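Local coordinates for protein sucrose 6(F)-phosphate phosphorylase (Thermoanaerobacterium thermosaccharolyticum DSM 571, PDB 6S9V) that is a phosphorylase whose alpha-amylase-type catalytic domain is built on a TIM barrel, at residues A[182-187]-A[215-220]; A[107-112]-A[165-170]; A[95-100]-A[191-196]; A[251-254]-A[258-261]. One frame throughout, in Å; residues are numbered along the deposited sequence.

Contact 1. Residues A[182-187]-A[215-220]; sequences LDVNSH and YVIKKI. With SO4 (sulfate ion), chain D.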
loop_
_atom_site.group_PDB
_atom_site.type_symbol
_atom_site.label_atom_id
_atom_site.label_comp_id
_atom_site.label_asym_id
_atom_site.label_seq_id
_atom_site.Cartn_x
_atom_site.Cartn_y
_atom_site.Cartn_z
ATOM N N LEU A 182 -4.084 -19.356 -3.262
ATOM C CA LEU A 182 -5.288 -19.917 -2.670
ATOM C C LEU A 182 -6.420 -19.929 -3.688
ATOM O O LEU A 182 -6.540 -19.018 -4.512
ATOM C CB LEU A 182 -5.715 -19.105 -1.447
ATOM C CG LEU A 182 -4.746 -19.081 -0.263
ATOM C CD1 LEU A 182 -5.148 -18.006 0.737
ATOM C CD2 LEU A 182 -4.711 -20.444 0.393
ATOM N N ASP A 183 -7.248 -20.967 -3.631
ATOM C CA ASP A 183 -8.444 -21.050 -4.469
ATOM C C ASP A 183 -9.589 -20.402 -3.697
ATOM O O ASP A 183 -10.161 -21.014 -2.791
ATOM C CB ASP A 183 -8.756 -22.496 -4.823
ATOM C CG ASP A 183 -9.966 -22.628 -5.730
ATOM O OD1 ASP A 183 -10.607 -21.604 -6.032
ATOM O OD2 ASP A 183 -10.275 -23.762 -6.134
ATOM N N VAL A 184 -9.923 -19.154 -4.041
ATOM C CA VAL A 184 -10.961 -18.445 -3.301
ATOM C C VAL A 184 -12.360 -18.972 -3.593
ATOM O O VAL A 184 -13.314 -18.568 -2.919
ATOM C CB VAL A 184 -10.905 -16.925 -3.569
ATOM C CG1 VAL A 184 -9.552 -16.369 -3.164
ATOM C CG2 VAL A 184 -11.217 -16.600 -5.023
ATOM N N ASN A 185 -12.513 -19.850 -4.585
ATOM C CA ASN A 185 -13.771 -20.565 -4.786
ATOM C C ASN A 185 -13.953 -21.727 -3.817
ATOM O O ASN A 185 -15.059 -22.268 -3.723
ATOM C CB ASN A 185 -13.864 -21.090 -6.217
ATOM C CG ASN A 185 -13.910 -19.979 -7.237
ATOM O OD1 ASN A 185 -14.463 -18.911 -6.983
ATOM N ND2 ASN A 185 -13.315 -20.221 -8.399
ATOM N N SER A 186 -12.901 -22.124 -3.111
ATOM C CA SER A 186 -12.975 -23.256 -2.201
ATOM C C SER A 186 -13.616 -22.835 -0.885
ATOM O O SER A 186 -13.213 -21.838 -0.278
ATOM C CB SER A 186 -11.578 -23.819 -1.936
ATOM O OG SER A 186 -11.589 -24.701 -0.827
ATOM N N HIS A 187 -14.603 -23.613 -0.439
ATOM C CA HIS A 187 -15.200 -23.390 0.871
ATOM C C HIS A 187 -14.141 -23.379 1.963
ATOM O O HIS A 187 -14.238 -22.615 2.931
ATOM C CB HIS A 187 -16.241 -24.479 1.143
ATOM C CG HIS A 187 -16.819 -24.437 2.520
ATOM N ND1 HIS A 187 -17.600 -23.393 2.969
ATOM C CD2 HIS A 187 -16.747 -25.321 3.544
ATOM C CE1 HIS A 187 -17.977 -23.633 4.213
ATOM N NE2 HIS A 187 -17.473 -24.796 4.585
ATOM N N TYR A 215 -5.523 -10.447 -8.243
ATOM C CA TYR A 215 -5.060 -11.702 -8.820
ATOM C C TYR A 215 -5.891 -12.916 -8.424
ATOM O O TYR A 215 -5.607 -14.016 -8.906
ATOM C CB TYR A 215 -3.603 -11.942 -8.420
ATOM C CG TYR A 215 -2.673 -10.926 -9.012
ATOM C CD1 TYR A 215 -2.146 -11.104 -10.279
ATOM C CD2 TYR A 215 -2.351 -9.765 -8.320
ATOM C CE1 TYR A 215 -1.303 -10.177 -10.835
ATOM C CE2 TYR A 215 -1.509 -8.819 -8.876
ATOM C CZ TYR A 215 -0.984 -9.038 -10.134
ATOM O OH TYR A 215 -0.146 -8.112 -10.712
ATOM N N VAL A 216 -6.920 -12.755 -7.585
ATOM C CA VAL A 216 -7.530 -13.935 -6.985
ATOM C C VAL A 216 -8.354 -14.759 -7.973
ATOM O O VAL A 216 -8.530 -15.964 -7.753
ATOM C CB VAL A 216 -8.414 -13.582 -5.767
ATOM C CG1 VAL A 216 -7.563 -12.962 -4.663
ATOM C CG2 VAL A 216 -9.599 -12.679 -6.151
ATOM N N ILE A 217 -8.847 -14.174 -9.064
ATOM C CA ILE A 217 -9.644 -14.918 -10.037
ATOM C C ILE A 217 -8.753 -15.334 -11.201
ATOM O O ILE A 217 -8.195 -14.486 -11.912
ATOM C CB ILE A 217 -10.847 -14.104 -10.544
ATOM C CG1 ILE A 217 -11.756 -13.683 -9.385
ATOM C CG2 ILE A 217 -11.636 -14.911 -11.587
ATOM C CD1 ILE A 217 -12.288 -14.839 -8.538
ATOM N N LYS A 218 -8.638 -16.640 -11.405
ATOM C CA LYS A 218 -7.967 -17.202 -12.568
ATOM C C LYS A 218 -9.031 -17.708 -13.530
ATOM O O LYS A 218 -9.958 -18.415 -13.120
ATOM C CB LYS A 218 -7.026 -18.339 -12.180
ATOM C CG LYS A 218 -5.717 -17.890 -11.525
ATOM C CD LYS A 218 -5.958 -17.288 -10.152
ATOM C CE LYS A 218 -4.660 -17.144 -9.392
ATOM N NZ LYS A 218 -4.842 -16.441 -8.104
ATOM N N LYS A 219 -8.911 -17.328 -14.796
ATOM C CA LYS A 219 -9.834 -17.812 -15.819
ATOM C C LYS A 219 -9.065 -17.952 -17.121
ATOM O O LYS A 219 -8.512 -16.965 -17.618
ATOM C CB LYS A 219 -11.021 -16.860 -15.993
ATOM C CG LYS A 219 -12.082 -17.348 -16.981
ATOM C CD LYS A 219 -13.141 -16.280 -17.242
ATOM C CE LYS A 219 -14.228 -16.285 -16.175
ATOM N NZ LYS A 219 -15.441 -15.528 -16.599
ATOM N N ILE A 220 -9.049 -19.164 -17.680
ATOM C CA ILE A 220 -8.338 -19.390 -18.931
ATOM C C ILE A 220 -8.961 -18.527 -20.016
ATOM O O ILE A 220 -10.189 -18.411 -20.121
ATOM C CB ILE A 220 -8.369 -20.876 -19.320
ATOM C CG1 ILE A 220 -7.632 -21.723 -18.280
ATOM C CG2 ILE A 220 -7.749 -21.081 -20.698
ATOM C CD1 ILE A 220 -6.225 -21.255 -17.976
HETATM S S SO4 D . 1.803 -5.911 -8.435
HETATM O O1 SO4 D . 0.509 -5.901 -9.130
HETATM O O2 SO4 D . 2.779 -6.710 -9.168
HETATM O O3 SO4 D . 2.273 -4.535 -8.325
HETATM O O4 SO4 D . 1.651 -6.494 -7.108
HETATM O O HOH W 1 -8.306 -18.211 -6.308
HETATM O O HOH W 2 -5.806 -16.741 -5.584
#
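Val184 points its isopropyl group at the loop 215-220 and meets two side chains there, each crossing it at about a right angle. Its CG1 packs on CB of Val216 at 4.0 Å, while CG2 lies 4.1 Å from CD1 of Ile217, so the two methyls straddle the step from Val216 to Ile217; chi1 of -59° sets CG1 toward the valine and CG2 toward the isoleucine. Both loops follow strands of the alpha-amylase-type domain, and Phe234 on helix 230-244 touches both Val184 and Val216. Residues Asp183 to Ser186 form a type I turn, closed by Ser186 N on Asp183 O; Asp183 OD1 adds an Asx turn by accepting from Asn185 N, which meets it from above the carboxylate plane. One water bridges the two backbones, accepting a hydrogen bond from Val184 N (2.9 Å) and lying 2.7 Å from Val216 O. A second water lies 2.6 Å from Leu182 O and accepts from Lys218 NZ, whose ammonium group also reaches back to Tyr215 O at 2.7 Å and forms a salt bridge with Asp181. Tyr215 OH donates to O1 of a sulfate ion at 2.8 Å, with that oxygen at the ring edge and in its plane.

Contact 2. Residues A[107-112]-A[165-170]; sequences IYFQDF and EKVWTT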
loop_
_atom_site.group_PDB
_atom_site.type_symbol
_atom_site.label_atom_id
_atom_site.label_comp_id
_atom_site.label_asym_id
_atom_site.label_seq_id
_atom_site.Cartn_x
_atom_site.Cartn_y
_atom_site.Cartn_z
ATOM N N ILE A 107 0.907 -25.354 7.352
ATOM C CA ILE A 107 0.467 -26.724 7.578
ATOM C C ILE A 107 -0.417 -27.180 6.423
ATOM O O ILE A 107 -0.356 -28.333 5.987
ATOM C CB ILE A 107 -0.256 -26.848 8.932
ATOM C CG1 ILE A 107 -0.553 -28.319 9.244
ATOM C CG2 ILE A 107 -1.544 -26.011 8.935
ATOM C CD1 ILE A 107 -1.168 -28.555 10.617
ATOM N N TYR A 108 -1.217 -26.259 5.876
ATOM C CA TYR A 108 -2.154 -26.624 4.819
ATOM C C TYR A 108 -1.411 -27.170 3.608
ATOM O O TYR A 108 -1.739 -28.241 3.089
ATOM C CB TYR A 108 -2.979 -25.400 4.424
ATOM C CG TYR A 108 -3.544 -24.660 5.615
ATOM C CD1 TYR A 108 -4.544 -25.212 6.394
ATOM C CD2 TYR A 108 -3.031 -23.425 5.984
ATOM C CE1 TYR A 108 -5.041 -24.539 7.495
ATOM C CE2 TYR A 108 -3.519 -22.748 7.084
ATOM C CZ TYR A 108 -4.524 -23.312 7.834
ATOM O OH TYR A 108 -5.010 -22.641 8.932
ATOM N N PHE A 109 -0.379 -26.456 3.160
ATOM C CA PHE A 109 0.338 -26.906 1.977
ATOM C C PHE A 109 1.315 -28.036 2.272
ATOM O O PHE A 109 1.506 -28.915 1.422
ATOM C CB PHE A 109 1.088 -25.754 1.319
ATOM C CG PHE A 109 1.539 -26.075 -0.071
ATOM C CD1 PHE A 109 0.623 -26.139 -1.108
ATOM C CD2 PHE A 109 2.863 -26.358 -0.338
ATOM C CE1 PHE A 109 1.024 -26.463 -2.385
ATOM C CE2 PHE A 109 3.269 -26.671 -1.613
ATOM C CZ PHE A 109 2.352 -26.721 -2.638
ATOM N N GLN A 110 1.948 -28.047 3.449
ATOM C CA GLN A 110 2.842 -29.157 3.761
ATOM C C GLN A 110 2.067 -30.467 3.879
ATOM O O GLN A 110 2.576 -31.531 3.501
ATOM C CB GLN A 110 3.659 -28.866 5.019
ATOM C CG GLN A 110 4.713 -27.790 4.757
ATOM C CD GLN A 110 5.728 -27.632 5.870
ATOM O OE1 GLN A 110 6.937 -27.656 5.616
ATOM N NE2 GLN A 110 5.256 -27.481 7.099
ATOM N N ASP A 111 0.845 -30.415 4.417
ATOM C CA ASP A 111 0.015 -31.616 4.460
ATOM C C ASP A 111 -0.304 -32.087 3.048
ATOM O O ASP A 111 -0.230 -33.283 2.749
ATOM C CB ASP A 111 -1.269 -31.333 5.239
ATOM C CG ASP A 111 -2.038 -32.591 5.582
ATOM O OD1 ASP A 111 -1.658 -33.274 6.555
ATOM O OD2 ASP A 111 -3.028 -32.892 4.887
ATOM N N PHE A 112 -0.608 -31.142 2.156
ATOM C CA PHE A 112 -0.883 -31.477 0.767
ATOM C C PHE A 112 0.329 -32.102 0.092
ATOM O O PHE A 112 0.199 -33.085 -0.645
ATOM C CB PHE A 112 -1.315 -30.224 0.007
ATOM C CG PHE A 112 -1.383 -30.416 -1.477
ATOM C CD1 PHE A 112 -2.369 -31.205 -2.037
ATOM C CD2 PHE A 112 -0.443 -29.835 -2.308
ATOM C CE1 PHE A 112 -2.426 -31.402 -3.397
ATOM C CE2 PHE A 112 -0.495 -30.026 -3.675
ATOM C CZ PHE A 112 -1.491 -30.809 -4.220
ATOM N N GLU A 165 3.564 -32.590 -9.097
ATOM C CA GLU A 165 2.310 -31.856 -9.154
ATOM C C GLU A 165 2.601 -30.374 -9.310
ATOM O O GLU A 165 3.434 -29.817 -8.583
ATOM C CB GLU A 165 1.449 -32.074 -7.905
ATOM C CG GLU A 165 0.056 -31.466 -8.030
ATOM C CD GLU A 165 -1.041 -32.506 -8.094
ATOM O OE1 GLU A 165 -1.075 -33.394 -7.217
ATOM O OE2 GLU A 165 -1.869 -32.439 -9.028
ATOM N N LYS A 166 1.892 -29.738 -10.228
ATOM C CA LYS A 166 1.980 -28.303 -10.435
ATOM C C LYS A 166 0.811 -27.617 -9.751
ATOM O O LYS A 166 -0.323 -28.103 -9.803
ATOM C CB LYS A 166 1.974 -27.972 -11.928
ATOM C CG LYS A 166 3.215 -28.432 -12.661
ATOM C CD LYS A 166 3.164 -28.039 -14.128
ATOM C CE LYS A 166 4.521 -28.212 -14.790
ATOM N NZ LYS A 166 4.775 -29.620 -15.156
ATOM N N VAL A 167 1.102 -26.507 -9.073
ATOM C CA VAL A 167 0.080 -25.662 -8.475
ATOM C C VAL A 167 0.371 -24.221 -8.870
ATOM O O VAL A 167 1.520 -23.840 -9.121
ATOM C CB VAL A 167 0.002 -25.789 -6.935
ATOM C CG1 VAL A 167 -0.317 -27.219 -6.537
ATOM C CG2 VAL A 167 1.291 -25.318 -6.298
ATOM N N TRP A 168 -0.682 -23.417 -8.918
ATOM C CA TRP A 168 -0.548 -22.032 -9.338
ATOM C C TRP A 168 0.234 -21.230 -8.304
ATOM O O TRP A 168 -0.028 -21.309 -7.097
ATOM C CB TRP A 168 -1.936 -21.430 -9.558
ATOM C CG TRP A 168 -1.978 -20.379 -10.614
ATOM C CD1 TRP A 168 -1.997 -19.025 -10.438
ATOM C CD2 TRP A 168 -1.964 -20.602 -12.026
ATOM N NE1 TRP A 168 -2.020 -18.389 -11.659
ATOM C CE2 TRP A 168 -1.996 -19.339 -12.649
ATOM C CE3 TRP A 168 -1.933 -21.750 -12.824
ATOM C CZ2 TRP A 168 -2.007 -19.191 -14.037
ATOM C CZ3 TRP A 168 -1.942 -21.601 -14.205
ATOM C CH2 TRP A 168 -1.977 -20.329 -14.794
ATOM N N THR A 169 1.201 -20.448 -8.790
ATOM C CA THR A 169 1.999 -19.557 -7.945
ATOM C C THR A 169 2.214 -18.286 -8.763
ATOM O O THR A 169 3.104 -18.239 -9.617
ATOM C CB THR A 169 3.322 -20.193 -7.521
ATOM O OG1 THR A 169 4.118 -20.512 -8.672
ATOM C CG2 THR A 169 3.061 -21.473 -6.730
ATOM N N THR A 170 1.375 -17.274 -8.515
ATOM C CA THR A 170 1.467 -16.018 -9.255
ATOM C C THR A 170 2.788 -15.311 -8.988
ATOM O O THR A 170 3.383 -14.732 -9.902
ATOM C CB THR A 170 0.299 -15.103 -8.876
ATOM O OG1 THR A 170 -0.932 -15.678 -9.320
ATOM C CG2 THR A 170 0.464 -13.720 -9.489
#
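Helix 107-112 and strand 165-168 run nearly antiparallel, their directions 158° apart, with axes no closer than 12.7 Å. Phe109 and Phe112, one turn apart on the helix, bridge most of this separation, each with CG turned anti to the backbone N (chi1 170° for Phe112). Val167 divides its methyls between them: CG2 lies 4.1 Å from CZ of Phe109, and CG1 lies 4.0 Å from CE2 of Phe112. Phe112 and Val167 approach from opposite directions, whereas Phe109 meets the valine at a slant. Two residues back on the same side of the strand, Glu165 crosses Phe112 at about a right angle, its chain bent at chi2, with OE1 4.0 Å from CZ. The carboxylate plane is turned 41° from the ring plane. OE2 of Glu165 forms a salt bridge with Arg117. The Phe109 ring also makes edge-to-face contacts with Phe125 and Phe156, the latter from strand 153-157, which pairs with strand 164-168 in a two-stranded antiparallel sheet. Ile180 of strand 179-181 touches both Phe109 and Val167, joining helix 107-115, the hairpin and that strand in one apolar cluster.

Contact 3. Residues A[95-100]-A[191-196]; sequences LDLMVN and EFLLEV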
loop_
_atom_site.group_PDB
_atom_site.type_symbol
_atom_site.label_atom_id
_atom_site.label_comp_id
_atom_site.label_asym_id
_atom_site.label_seq_id
_atom_site.Cartn_x
_atom_site.Cartn_y
_atom_site.Cartn_z
ATOM N N LEU A 95 -3.878 -4.082 9.142
ATOM C CA LEU A 95 -3.060 -5.246 8.834
ATOM C C LEU A 95 -3.407 -5.804 7.461
ATOM O O LEU A 95 -4.489 -5.558 6.928
ATOM C CB LEU A 95 -3.244 -6.356 9.873
ATOM C CG LEU A 95 -2.763 -6.115 11.298
ATOM C CD1 LEU A 95 -3.000 -7.382 12.128
ATOM C CD2 LEU A 95 -1.289 -5.718 11.324
ATOM N N ASP A 96 -2.477 -6.586 6.914
ATOM C CA ASP A 96 -2.643 -7.222 5.615
ATOM C C ASP A 96 -3.286 -8.595 5.733
ATOM O O ASP A 96 -2.916 -9.397 6.598
ATOM C CB ASP A 96 -1.290 -7.419 4.921
ATOM C CG ASP A 96 -0.643 -6.128 4.517
ATOM O OD1 ASP A 96 0.020 -5.487 5.359
ATOM O OD2 ASP A 96 -0.788 -5.775 3.337
ATOM N N LEU A 97 -4.196 -8.884 4.807
ATOM C CA LEU A 97 -4.689 -10.231 4.556
ATOM C C LEU A 97 -4.227 -10.629 3.160
ATOM O O LEU A 97 -4.554 -9.953 2.177
ATOM C CB LEU A 97 -6.214 -10.292 4.668
ATOM C CG LEU A 97 -6.859 -11.638 4.349
ATOM C CD1 LEU A 97 -6.295 -12.716 5.281
ATOM C CD2 LEU A 97 -8.370 -11.545 4.470
ATOM N N MET A 98 -3.433 -11.691 3.075
ATOM C CA MET A 98 -2.926 -12.157 1.782
ATOM C C MET A 98 -3.990 -13.059 1.163
ATOM O O MET A 98 -3.919 -14.293 1.187
ATOM C CB MET A 98 -1.586 -12.857 1.950
ATOM C CG MET A 98 -0.376 -11.893 1.885
ATOM S SD MET A 98 -0.388 -10.467 3.022
ATOM C CE MET A 98 -0.102 -11.273 4.605
ATOM N N VAL A 99 -5.008 -12.418 0.583
ATOM C CA VAL A 99 -6.119 -13.179 0.036
ATOM C C VAL A 99 -5.687 -14.045 -1.141
ATOM O O VAL A 99 -6.398 -14.991 -1.495
ATOM C CB VAL A 99 -7.291 -12.273 -0.406
ATOM C CG1 VAL A 99 -7.976 -11.646 0.795
ATOM C CG2 VAL A 99 -6.815 -11.206 -1.382
ATOM N N ASN A 100 -4.544 -13.747 -1.768
ATOM C CA ASN A 100 -4.160 -14.457 -2.981
ATOM C C ASN A 100 -3.296 -15.683 -2.725
ATOM O O ASN A 100 -3.317 -16.612 -3.539
ATOM C CB ASN A 100 -3.414 -13.518 -3.946
ATOM C CG ASN A 100 -3.101 -14.177 -5.285
ATOM O OD1 ASN A 100 -4.001 -14.480 -6.069
ATOM N ND2 ASN A 100 -1.814 -14.386 -5.560
ATOM N N GLU A 191 -13.468 -20.314 4.670
ATOM C CA GLU A 191 -13.415 -20.555 6.109
ATOM C C GLU A 191 -12.098 -20.060 6.691
ATOM O O GLU A 191 -12.069 -19.466 7.777
ATOM C CB GLU A 191 -13.575 -22.051 6.395
ATOM C CG GLU A 191 -14.959 -22.618 6.129
ATOM C CD GLU A 191 -15.010 -24.130 6.294
ATOM O OE1 GLU A 191 -13.941 -24.774 6.294
ATOM O OE2 GLU A 191 -16.123 -24.680 6.426
ATOM N N PHE A 192 -10.994 -20.326 5.989
ATOM C CA PHE A 192 -9.676 -19.866 6.415
ATOM C C PHE A 192 -9.624 -18.349 6.524
ATOM O O PHE A 192 -9.173 -17.804 7.538
ATOM C CB PHE A 192 -8.632 -20.384 5.423
ATOM C CG PHE A 192 -7.247 -19.847 5.637
ATOM C CD1 PHE A 192 -6.463 -20.308 6.684
ATOM C CD2 PHE A 192 -6.720 -18.904 4.776
ATOM C CE1 PHE A 192 -5.182 -19.820 6.874
ATOM C CE2 PHE A 192 -5.434 -18.418 4.960
ATOM C CZ PHE A 192 -4.669 -18.881 6.009
ATOM N N LEU A 193 -10.103 -17.646 5.496
ATOM C CA LEU A 193 -10.082 -16.190 5.525
ATOM C C LEU A 193 -10.982 -15.653 6.632
ATOM O O LEU A 193 -10.629 -14.682 7.307
ATOM C CB LEU A 193 -10.499 -15.626 4.166
ATOM C CG LEU A 193 -9.618 -16.003 2.971
ATOM C CD1 LEU A 193 -10.184 -15.417 1.690
ATOM C CD2 LEU A 193 -8.179 -15.547 3.172
ATOM N N LEU A 194 -12.155 -16.273 6.828
ATOM C CA LEU A 194 -13.039 -15.867 7.917
ATOM C C LEU A 194 -12.358 -16.003 9.272
ATOM O O LEU A 194 -12.552 -15.165 10.161
ATOM C CB LEU A 194 -14.318 -16.703 7.905
ATOM C CG LEU A 194 -15.351 -16.456 6.817
ATOM C CD1 LEU A 194 -16.644 -17.179 7.177
ATOM C CD2 LEU A 194 -15.602 -14.979 6.648
ATOM N N GLU A 195 -11.583 -17.074 9.462
ATOM C CA GLU A 195 -10.878 -17.261 10.722
ATOM C C GLU A 195 -9.839 -16.170 10.943
ATOM O O GLU A 195 -9.594 -15.775 12.087
ATOM C CB GLU A 195 -10.212 -18.640 10.751
ATOM C CG GLU A 195 -9.424 -18.922 12.024
ATOM C CD GLU A 195 -10.267 -18.809 13.281
ATOM O OE1 GLU A 195 -11.484 -19.088 13.215
ATOM O OE2 GLU A 195 -9.715 -18.414 14.332
ATOM N N VAL A 196 -9.235 -15.656 9.870
ATOM C CA VAL A 196 -8.279 -14.567 10.025
ATOM C C VAL A 196 -8.994 -13.286 10.441
ATOM O O VAL A 196 -8.537 -12.579 11.343
ATOM C CB VAL A 196 -7.464 -14.366 8.735
ATOM C CG1 VAL A 196 -6.457 -13.227 8.924
ATOM C CG2 VAL A 196 -6.751 -15.653 8.356
#
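In the TIM barrel of this alpha-amylase-type domain, the end of the third parallel strand, 92-97, packs against helix 187-202 of the surrounding helical layer. The chain then passes from this helix to the next barrel strand, 207-210, the neighbour of 92-97. Leu97 carries the strand side of the contact. With CG anti to the backbone N (chi1 177°), it extends outward to the helix and places CD1 between residues one turn apart: CD2 of Leu193 at 4.0 Å and CG1 of Val196 at 3.7 Å. The leucine crosses both partners at a slant, and the single methyl makes both approaches. CB of Val196 also lies 4.0 Å from that CD1, so the valine meets it with its branch point as well as its methyl. An inverse gamma turn centred on Met98 follows Leu97, and Val99 comes next to Leu193. Phe234 of helix 230-244 touches both Val99 and Leu193, while Leu97 also packs on Val208 in the adjacent strand. On the barrel's inward side, Asp96 forms a salt bridge with Arg209 and a hydrogen bond with His53, in contrast to the apolar helix side. Val99 meets Leu193 less closely, its CG1 4.5 Å from CD1.

Contact 4. Residues A[251-254]-A[258-261]; sequences LEVH and EVQY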
loop_
_atom_site.group_PDB
_atom_site.type_symbol
_atom_site.label_atom_id
_atom_site.label_comp_id
_atom_site.label_asym_id
_atom_site.label_seq_id
_atom_site.Cartn_x
_atom_site.Cartn_y
_atom_site.Cartn_z
ATOM N N LEU A 251 -8.645 -2.105 -0.469
ATOM C CA LEU A 251 -8.202 -2.914 -1.597
ATOM C C LEU A 251 -6.955 -2.313 -2.224
ATOM O O LEU A 251 -6.907 -1.112 -2.494
ATOM C CB LEU A 251 -9.300 -3.039 -2.653
ATOM C CG LEU A 251 -10.552 -3.820 -2.260
ATOM C CD1 LEU A 251 -11.214 -3.324 -0.998
ATOM C CD2 LEU A 251 -11.533 -3.794 -3.444
ATOM N N GLU A 252 -5.954 -3.158 -2.465
ATOM C CA GLU A 252 -4.738 -2.759 -3.166
ATOM C C GLU A 252 -4.810 -3.273 -4.595
ATOM O O GLU A 252 -4.680 -4.476 -4.830
ATOM C CB GLU A 252 -3.493 -3.305 -2.479
ATOM C CG GLU A 252 -2.206 -3.025 -3.261
ATOM C CD GLU A 252 -1.591 -4.274 -3.885
ATOM O OE1 GLU A 252 -1.563 -5.330 -3.230
ATOM O OE2 GLU A 252 -1.152 -4.202 -5.054
ATOM N N VAL A 253 -5.001 -2.361 -5.545
ATOM C CA VAL A 253 -5.135 -2.709 -6.954
ATOM C C VAL A 253 -4.292 -1.715 -7.743
ATOM O O VAL A 253 -4.587 -0.515 -7.749
ATOM C CB VAL A 253 -6.596 -2.672 -7.432
ATOM C CG1 VAL A 253 -6.713 -2.972 -8.934
ATOM C CG2 VAL A 253 -7.436 -3.660 -6.636
ATOM N N HIS A 254 -3.240 -2.208 -8.389
ATOM C CA HIS A 254 -2.482 -1.432 -9.364
ATOM C C HIS A 254 -3.094 -1.720 -10.731
ATOM O O HIS A 254 -2.920 -2.811 -11.279
ATOM C CB HIS A 254 -1.006 -1.802 -9.320
ATOM C CG HIS A 254 -0.319 -1.353 -8.071
ATOM N ND1 HIS A 254 -0.107 -0.024 -7.779
ATOM C CD2 HIS A 254 0.171 -2.053 -7.021
ATOM C CE1 HIS A 254 0.516 0.075 -6.618
ATOM N NE2 HIS A 254 0.700 -1.143 -6.140
ATOM N N GLU A 258 -9.704 3.527 -14.471
ATOM C CA GLU A 258 -11.115 3.152 -14.564
ATOM C C GLU A 258 -11.464 2.017 -13.604
ATOM O O GLU A 258 -12.586 1.963 -13.085
ATOM C CB GLU A 258 -11.456 2.744 -16.005
ATOM C CG GLU A 258 -11.351 3.874 -17.037
ATOM C CD GLU A 258 -9.982 3.966 -17.733
ATOM O OE1 GLU A 258 -8.968 3.425 -17.216
ATOM O OE2 GLU A 258 -9.930 4.581 -18.821
ATOM N N VAL A 259 -10.531 1.094 -13.370
ATOM C CA VAL A 259 -10.777 -0.005 -12.441
ATOM C C VAL A 259 -10.861 0.514 -11.013
ATOM O O VAL A 259 -11.797 0.196 -10.268
ATOM C CB VAL A 259 -9.677 -1.074 -12.586
ATOM C CG1 VAL A 259 -9.728 -2.058 -11.425
ATOM C CG2 VAL A 259 -9.805 -1.777 -13.930
ATOM N N GLN A 260 -9.884 1.325 -10.616
ATOM C CA GLN A 260 -9.891 1.944 -9.293
ATOM C C GLN A 260 -11.142 2.787 -9.080
ATOM O O GLN A 260 -11.793 2.707 -8.032
ATOM C CB GLN A 260 -8.639 2.804 -9.137
ATOM C CG GLN A 260 -7.368 1.995 -8.990
ATOM C CD GLN A 260 -7.059 1.718 -7.539
ATOM O OE1 GLN A 260 -7.604 0.791 -6.946
ATOM N NE2 GLN A 260 -6.208 2.544 -6.944
ATOM N N TYR A 261 -11.494 3.613 -10.064
ATOM C CA TYR A 261 -12.648 4.490 -9.895
ATOM C C TYR A 261 -13.943 3.695 -9.764
ATOM O O TYR A 261 -14.832 4.064 -8.987
ATOM C CB TYR A 261 -12.737 5.470 -11.055
ATOM C CG TYR A 261 -11.776 6.644 -10.970
ATOM C CD1 TYR A 261 -10.551 6.544 -10.306
ATOM C CD2 TYR A 261 -12.097 7.851 -11.567
ATOM C CE1 TYR A 261 -9.674 7.637 -10.247
ATOM C CE2 TYR A 261 -11.235 8.931 -11.521
ATOM C CZ TYR A 261 -10.032 8.827 -10.864
ATOM O OH TYR A 261 -9.210 9.939 -10.834
HETATM O O HOH W 3 -6.158 0.330 -4.722
#
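The apolar part joins Val253 and Val259 through their CG1 methyls, 4.0 Å apart, with the two side chains crossing at about a right angle. Val253 also touches Val213 and Leu263. The amide of Gln260 adds to this packing, its chain bending at chi2 (-91°) to bring it against Val253. Its CD lies 3.3 Å from the carbonyl O of Val253, and OE1 lies 3.6 Å from CB of that valine; OE1 and the carbonyl O are both acceptors and do not bond to each other. The polar link between the segments is a water. It donates to OE1 of Gln260 at 2.7 Å and to O of Leu251 at 2.8 Å, and accepts from N of Val253 at 3.0 Å, so it serves backbone groups on both sides of Glu252. NE2 of Gln260 makes a weak hydrogen bond to the carbonyl of Tyr271. The arrangement belongs to a beta-to-alpha connection of the TIM barrel, where the chain leaving strand 248-251 turns through a short loop into helix 257-265.

In the fold
All four contacts are buried and lie within the alpha-amylase-type domain, but at different depths. Contacts 3 and 4 belong to the barrel framework, each setting the end of a barrel strand or the residues just beyond it against a helix; contact 3 is wholly apolar, whereas contact 4 adds an amide and a water. Contacts 1 and 2 lie farther from the chain centre, among loops and the small hairpin, and differ in chemistry: small aliphatic groups and bridging waters in one, phenylalanine rings against a valine and a glutamate in the other. Contact 1 touches contact 2, through Lys218 on Trp168, and contact 3, through Leu182 and Asn100; contacts 2 and 3 meet through Tyr108 and Phe192. Contact 4 touches none of them.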